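Local coordinates for protein ethyl acetate hydrolase (Pseudomonas veronii, PDB 5EFZ) that hydrolyses ethyl acetate to ethanol and acetate, an esterase step in the degradation of short-chain methyl ketones such as 2-butanone, at residues I195-S209 and Y257-M269. Residues are numbered along the deposited sequence; the frame is centred on the assembly and turned at random.
With EDO (1,2-ethanediol), chain J; EDO (1,2-ethanediol), chain L.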
loop_
_atom_site.group_PDB
_atom_site.type_symbol
_atom_site.label_atom_id
_atom_site.label_comp_id
_atom_site.label_asym_id
_atom_site.label_seq_id
_atom_site.Cartn_x
_atom_site.Cartn_y
_atom_site.Cartn_z
ATOM N N ILE A 195 -5.636 8.002 -13.307
ATOM C CA ILE A 195 -5.723 8.325 -14.708
ATOM C C ILE A 195 -6.976 9.124 -15.025
ATOM O O ILE A 195 -6.885 10.164 -15.675
ATOM C CB ILE A 195 -5.714 7.062 -15.552
ATOM C CG1 ILE A 195 -4.315 6.438 -15.478
ATOM C CG2 ILE A 195 -6.097 7.382 -16.995
ATOM C CD1 ILE A 195 -4.258 5.045 -16.119
ATOM N N THR A 196 -8.144 8.665 -14.570
ATOM C CA THR A 196 -9.390 9.276 -15.061
ATOM C C THR A 196 -9.640 10.658 -14.480
ATOM O O THR A 196 -10.376 11.470 -15.082
ATOM C CB THR A 196 -10.630 8.403 -14.784
ATOM O OG1 THR A 196 -10.834 8.293 -13.375
ATOM C CG2 THR A 196 -10.487 6.991 -15.407
ATOM N N THR A 197 -9.016 10.971 -13.347
ATOM C CA THR A 197 -9.187 12.325 -12.801
ATOM C C THR A 197 -8.278 13.398 -13.441
ATOM O O THR A 197 -8.395 14.582 -13.129
ATOM C CB THR A 197 -8.941 12.355 -11.292
ATOM O OG1 THR A 197 -7.616 11.880 -11.024
ATOM C CG2 THR A 197 -9.955 11.469 -10.582
ATOM N N ASP A 198 -7.350 12.983 -14.293
ATOM C CA ASP A 198 -6.557 13.928 -15.075
ATOM C C ASP A 198 -7.490 14.589 -16.087
ATOM O O ASP A 198 -8.085 13.888 -16.912
ATOM C CB ASP A 198 -5.417 13.169 -15.775
ATOM C CG ASP A 198 -4.439 14.089 -16.497
ATOM O OD1 ASP A 198 -4.737 15.284 -16.665
ATOM O OD2 ASP A 198 -3.367 13.586 -16.906
ATOM N N PRO A 199 -7.647 15.924 -16.042
ATOM C CA PRO A 199 -8.584 16.492 -17.023
ATOM C C PRO A 199 -8.171 16.203 -18.472
ATOM O O PRO A 199 -9.009 16.154 -19.379
ATOM C CB PRO A 199 -8.519 17.997 -16.753
ATOM C CG PRO A 199 -7.965 18.150 -15.393
ATOM C CD PRO A 199 -7.038 16.959 -15.186
ATOM N N ALA A 200 -6.874 16.030 -18.691
ATOM C CA ALA A 200 -6.367 15.740 -20.033
ATOM C C ALA A 200 -6.881 14.388 -20.567
ATOM O O ALA A 200 -6.826 14.136 -21.761
ATOM C CB ALA A 200 -4.845 15.750 -20.032
ATOM N N PHE A 201 -7.348 13.516 -19.678
ATOM C CA PHE A 201 -7.908 12.225 -20.092
ATOM C C PHE A 201 -9.127 12.417 -21.025
ATOM O O PHE A 201 -9.355 11.613 -21.960
ATOM C CB PHE A 201 -8.290 11.421 -18.857
ATOM C CG PHE A 201 -8.939 10.104 -19.166
ATOM C CD1 PHE A 201 -8.241 9.101 -19.825
ATOM C CD2 PHE A 201 -10.252 9.878 -18.798
ATOM C CE1 PHE A 201 -8.844 7.893 -20.123
ATOM C CE2 PHE A 201 -10.865 8.660 -19.067
ATOM C CZ PHE A 201 -10.160 7.667 -19.741
ATOM N N GLN A 202 -9.893 13.482 -20.775
ATOM C CA GLN A 202 -11.039 13.841 -21.631
ATOM C C GLN A 202 -11.962 12.662 -21.946
ATOM O O GLN A 202 -12.404 12.487 -23.106
ATOM C CB GLN A 202 -10.548 14.456 -22.940
ATOM C CG GLN A 202 -9.805 15.763 -22.733
ATOM C CD GLN A 202 -9.595 16.513 -24.031
ATOM O OE1 GLN A 202 -8.692 16.203 -24.805
ATOM N NE2 GLN A 202 -10.452 17.500 -24.289
ATOM N N ALA A 203 -12.235 11.867 -20.916
ATOM C CA ALA A 203 -13.215 10.798 -20.971
ATOM C C ALA A 203 -12.814 9.757 -21.999
ATOM O O ALA A 203 -13.673 9.068 -22.574
ATOM C CB ALA A 203 -14.599 11.357 -21.287
ATOM N N GLY A 204 -11.507 9.646 -22.237
ATOM C CA GLY A 204 -10.991 8.635 -23.146
ATOM C C GLY A 204 -10.713 9.153 -24.539
ATOM O O GLY A 204 -10.199 8.411 -25.405
ATOM N N LEU A 205 -11.012 10.440 -24.748
ATOM C CA LEU A 205 -10.841 11.082 -26.056
ATOM C C LEU A 205 -9.589 11.945 -26.145
ATOM O O LEU A 205 -9.533 12.862 -26.960
ATOM C CB LEU A 205 -12.063 11.961 -26.373
ATOM C CG LEU A 205 -13.428 11.278 -26.370
ATOM C CD1 LEU A 205 -14.487 12.354 -26.412
ATOM C CD2 LEU A 205 -13.558 10.384 -27.587
ATOM N N TYR A 206 -8.600 11.661 -25.302
ATOM C CA TYR A 206 -7.354 12.426 -25.266
ATOM C C TYR A 206 -6.660 12.443 -26.612
ATOM O O TYR A 206 -6.760 11.478 -27.383
ATOM C CB TYR A 206 -6.424 11.843 -24.201
ATOM C CG TYR A 206 -6.321 10.327 -24.272
ATOM C CD1 TYR A 206 -5.401 9.706 -25.125
ATOM C CD2 TYR A 206 -7.121 9.530 -23.487
ATOM C CE1 TYR A 206 -5.301 8.317 -25.187
ATOM C CE2 TYR A 206 -7.025 8.146 -23.535
ATOM C CZ TYR A 206 -6.129 7.557 -24.397
ATOM O OH TYR A 206 -6.017 6.177 -24.418
ATOM N N ARG A 207 -5.947 13.539 -26.898
ATOM C CA ARG A 207 -5.307 13.694 -28.198
ATOM C C ARG A 207 -4.197 12.666 -28.350
ATOM O O ARG A 207 -4.050 12.063 -29.403
ATOM C CB ARG A 207 -4.765 15.123 -28.393
ATOM C CG ARG A 207 -3.603 15.524 -27.493
ATOM C CD ARG A 207 -2.884 16.788 -28.016
ATOM N NE ARG A 207 -1.692 17.043 -27.214
ATOM C CZ ARG A 207 -1.714 17.679 -26.047
ATOM N NH1 ARG A 207 -2.866 18.130 -25.568
ATOM N NH2 ARG A 207 -0.595 17.856 -25.357
ATOM N N SER A 208 -3.439 12.442 -27.289
ATOM C CA SER A 208 -2.379 11.451 -27.332
ATOM C C SER A 208 -2.097 10.959 -25.932
ATOM O O SER A 208 -2.499 11.595 -24.952
ATOM C CB SER A 208 -1.110 12.031 -27.962
ATOM O OG SER A 208 -0.369 12.780 -27.014
ATOM N N SER A 209 -1.419 9.806 -25.845
ATOM C CA SER A 209 -0.912 9.242 -24.588
ATOM C C SER A 209 -0.243 10.306 -23.768
ATOM O O SER A 209 -0.511 10.476 -22.578
ATOM C CB SER A 209 0.116 8.109 -24.845
ATOM O OG SER A 209 1.101 8.024 -23.793
ATOM N N TYR A 257 8.412 3.678 -17.200
ATOM C CA TYR A 257 7.737 2.437 -17.620
ATOM C C TYR A 257 6.329 2.743 -18.151
ATOM O O TYR A 257 5.936 2.257 -19.216
ATOM C CB TYR A 257 7.663 1.429 -16.447
ATOM C CG TYR A 257 6.847 0.182 -16.784
ATOM C CD1 TYR A 257 5.558 0.039 -16.331
ATOM C CD2 TYR A 257 7.386 -0.828 -17.575
ATOM C CE1 TYR A 257 4.786 -1.080 -16.682
ATOM C CE2 TYR A 257 6.631 -1.952 -17.923
ATOM C CZ TYR A 257 5.343 -2.060 -17.459
ATOM O OH TYR A 257 4.584 -3.165 -17.783
ATOM N N PHE A 258 5.576 3.546 -17.415
ATOM C CA PHE A 258 4.187 3.822 -17.787
ATOM C C PHE A 258 4.038 4.964 -18.786
ATOM O O PHE A 258 3.004 5.057 -19.431
ATOM C CB PHE A 258 3.331 4.141 -16.547
ATOM C CG PHE A 258 3.004 2.920 -15.715
ATOM C CD1 PHE A 258 2.094 1.977 -16.191
ATOM C CD2 PHE A 258 3.626 2.696 -14.490
ATOM C CE1 PHE A 258 1.791 0.826 -15.437
ATOM C CE2 PHE A 258 3.320 1.552 -13.715
ATOM C CZ PHE A 258 2.422 0.613 -14.218
ATOM N N ALA A 259 5.038 5.835 -18.896
ATOM C CA ALA A 259 4.913 7.049 -19.732
ATOM C C ALA A 259 4.405 6.829 -21.175
ATOM O O ALA A 259 3.623 7.635 -21.669
ATOM C CB ALA A 259 6.273 7.804 -19.795
ATOM N N PRO A 260 4.887 5.790 -21.878
ATOM C CA PRO A 260 4.451 5.729 -23.285
ATOM C C PRO A 260 3.168 4.932 -23.508
ATOM O O PRO A 260 2.808 4.702 -24.681
ATOM C CB PRO A 260 5.624 5.021 -23.971
ATOM C CG PRO A 260 6.067 4.026 -22.908
ATOM C CD PRO A 260 5.917 4.764 -21.584
ATOM N N MET A 261 2.506 4.504 -22.429
ATOM C CA MET A 261 1.404 3.541 -22.547
ATOM C C MET A 261 0.076 4.246 -22.777
ATOM O O MET A 261 -0.046 5.441 -22.541
ATOM C CB MET A 261 1.323 2.652 -21.309
ATOM C CG MET A 261 2.604 1.793 -21.124
ATOM S SD MET A 261 2.347 0.568 -19.847
ATOM C CE MET A 261 3.901 -0.348 -19.938
ATOM N N ASP A 262 -0.910 3.499 -23.267
ATOM C CA ASP A 262 -2.184 4.109 -23.633
ATOM C C ASP A 262 -3.179 4.042 -22.470
ATOM O O ASP A 262 -3.484 2.963 -21.993
ATOM C CB ASP A 262 -2.784 3.399 -24.839
ATOM C CG ASP A 262 -4.104 4.021 -25.257
ATOM O OD1 ASP A 262 -4.071 5.206 -25.687
ATOM O OD2 ASP A 262 -5.150 3.320 -25.170
ATOM N N PRO A 263 -3.695 5.192 -22.024
ATOM C CA PRO A 263 -4.623 5.192 -20.882
ATOM C C PRO A 263 -5.851 4.289 -21.100
ATOM O O PRO A 263 -6.196 3.543 -20.175
ATOM C CB PRO A 263 -5.043 6.675 -20.773
ATOM C CG PRO A 263 -3.864 7.446 -21.293
ATOM C CD PRO A 263 -3.253 6.555 -22.394
ATOM N N ASN A 264 -6.473 4.317 -22.284
ATOM C CA ASN A 264 -7.649 3.461 -22.493
ATOM C C ASN A 264 -7.279 1.978 -22.361
ATOM O O ASN A 264 -8.015 1.204 -21.735
ATOM C CB ASN A 264 -8.300 3.711 -23.847
ATOM C CG ASN A 264 -9.057 5.039 -23.879
ATOM O OD1 ASN A 264 -9.586 5.491 -22.854
ATOM N ND2 ASN A 264 -9.059 5.679 -25.028
ATOM N N ASN A 265 -6.153 1.565 -22.936
ATOM C CA ASN A 265 -5.730 0.153 -22.741
ATOM C C ASN A 265 -5.476 -0.229 -21.266
ATOM O O ASN A 265 -5.846 -1.330 -20.795
ATOM C CB ASN A 265 -4.465 -0.150 -23.553
ATOM C CG ASN A 265 -4.698 -0.127 -25.044
ATOM O OD1 ASN A 265 -5.849 -0.135 -25.537
ATOM N ND2 ASN A 265 -3.590 -0.061 -25.798
ATOM N N LEU A 266 -4.829 0.647 -20.510
ATOM C CA LEU A 266 -4.608 0.361 -19.098
ATOM C C LEU A 266 -5.953 0.193 -18.356
ATOM O O LEU A 266 -6.089 -0.690 -17.491
ATOM C CB LEU A 266 -3.769 1.481 -18.436
ATOM C CG LEU A 266 -2.337 1.593 -18.970
ATOM C CD1 LEU A 266 -1.606 2.762 -18.288
ATOM C CD2 LEU A 266 -1.575 0.287 -18.705
ATOM N N LEU A 267 -6.932 1.026 -18.684
ATOM C CA LEU A 267 -8.246 0.944 -18.019
ATOM C C LEU A 267 -8.961 -0.366 -18.398
ATOM O O LEU A 267 -9.649 -0.973 -17.564
ATOM C CB LEU A 267 -9.122 2.156 -18.389
ATOM C CG LEU A 267 -8.602 3.529 -17.915
ATOM C CD1 LEU A 267 -9.643 4.611 -18.259
ATOM C CD2 LEU A 267 -8.300 3.551 -16.438
ATOM N N THR A 268 -8.787 -0.820 -19.638
ATOM C CA THR A 268 -9.369 -2.112 -20.036
ATOM C C THR A 268 -8.788 -3.242 -19.184
ATOM O O THR A 268 -9.519 -4.104 -18.699
ATOM C CB THR A 268 -9.120 -2.417 -21.541
ATOM O OG1 THR A 268 -9.708 -1.369 -22.323
ATOM C CG2 THR A 268 -9.750 -3.729 -21.979
ATOM N N MET A 269 -7.470 -3.239 -19.021
ATOM C CA MET A 269 -6.827 -4.309 -18.267
ATOM C C MET A 269 -7.152 -4.175 -16.790
ATOM O O MET A 269 -7.371 -5.166 -16.118
ATOM C CB MET A 269 -5.313 -4.302 -18.532
ATOM C CG MET A 269 -4.967 -4.832 -19.969
ATOM S SD MET A 269 -3.178 -4.729 -20.293
ATOM C CE MET A 269 -2.977 -2.962 -20.604
HETATM C C1 EDO J . -11.693 14.219 -17.035
HETATM O O1 EDO J . -10.565 13.701 -16.321
HETATM C C2 EDO J . -11.975 13.365 -18.259
HETATM O O2 EDO J . -12.978 12.405 -17.912
HETATM C C1 EDO L . -11.547 1.672 -23.065
HETATM O O1 EDO L . -11.129 1.446 -21.694
HETATM C C2 EDO L . -13.060 1.533 -23.309
HETATM O O2 EDO L . -13.804 0.804 -22.311
#
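Tyr206 meets the first turn of helix 263-274 with its hydroxyl, which donates to Asp262 OD1 (OH to OD1 2.5 Å) and accepts from the backbone N of Asn264 (N to OH 2.9 Å). The hydroxyl meets OD1 from above the carboxylate plane, 46° out of it, while OD1 itself lies at the edge of the Tyr206 ring. Pro263 packs over one face of that ring, its CG 4.1 Å from the Tyr206 centroid, a CH-pi contact. The Asn264 amide reaches Gly204 O (ND2 to O 3.0 Å) in the carbonyl plane, on a lone pair, with a nearly straight N-H...O angle of 173°. Beside this polar group, Phe201 CZ touches Leu267 CD1 at 3.4 Å, and Ile195 CD1 reaches Leu266 CD1.

In the second shell, Asp262 is the N-cap: with CG anti to its backbone N (chi1 -179°), OD2 accepts from Asn265 N (3.0 Å), while Tyr17 OH bonds its backbone N. A phenylalanine in place of Tyr206 would probably leave Asn264 N without its acceptor and Asp262 OD1 without this donor. The loop after helix 182-196 thus supplies an acceptor for an N-H at the start of helix 263-274, joining loop to helix in this alpha/beta-hydrolase fold, away from the probable catalytic triad.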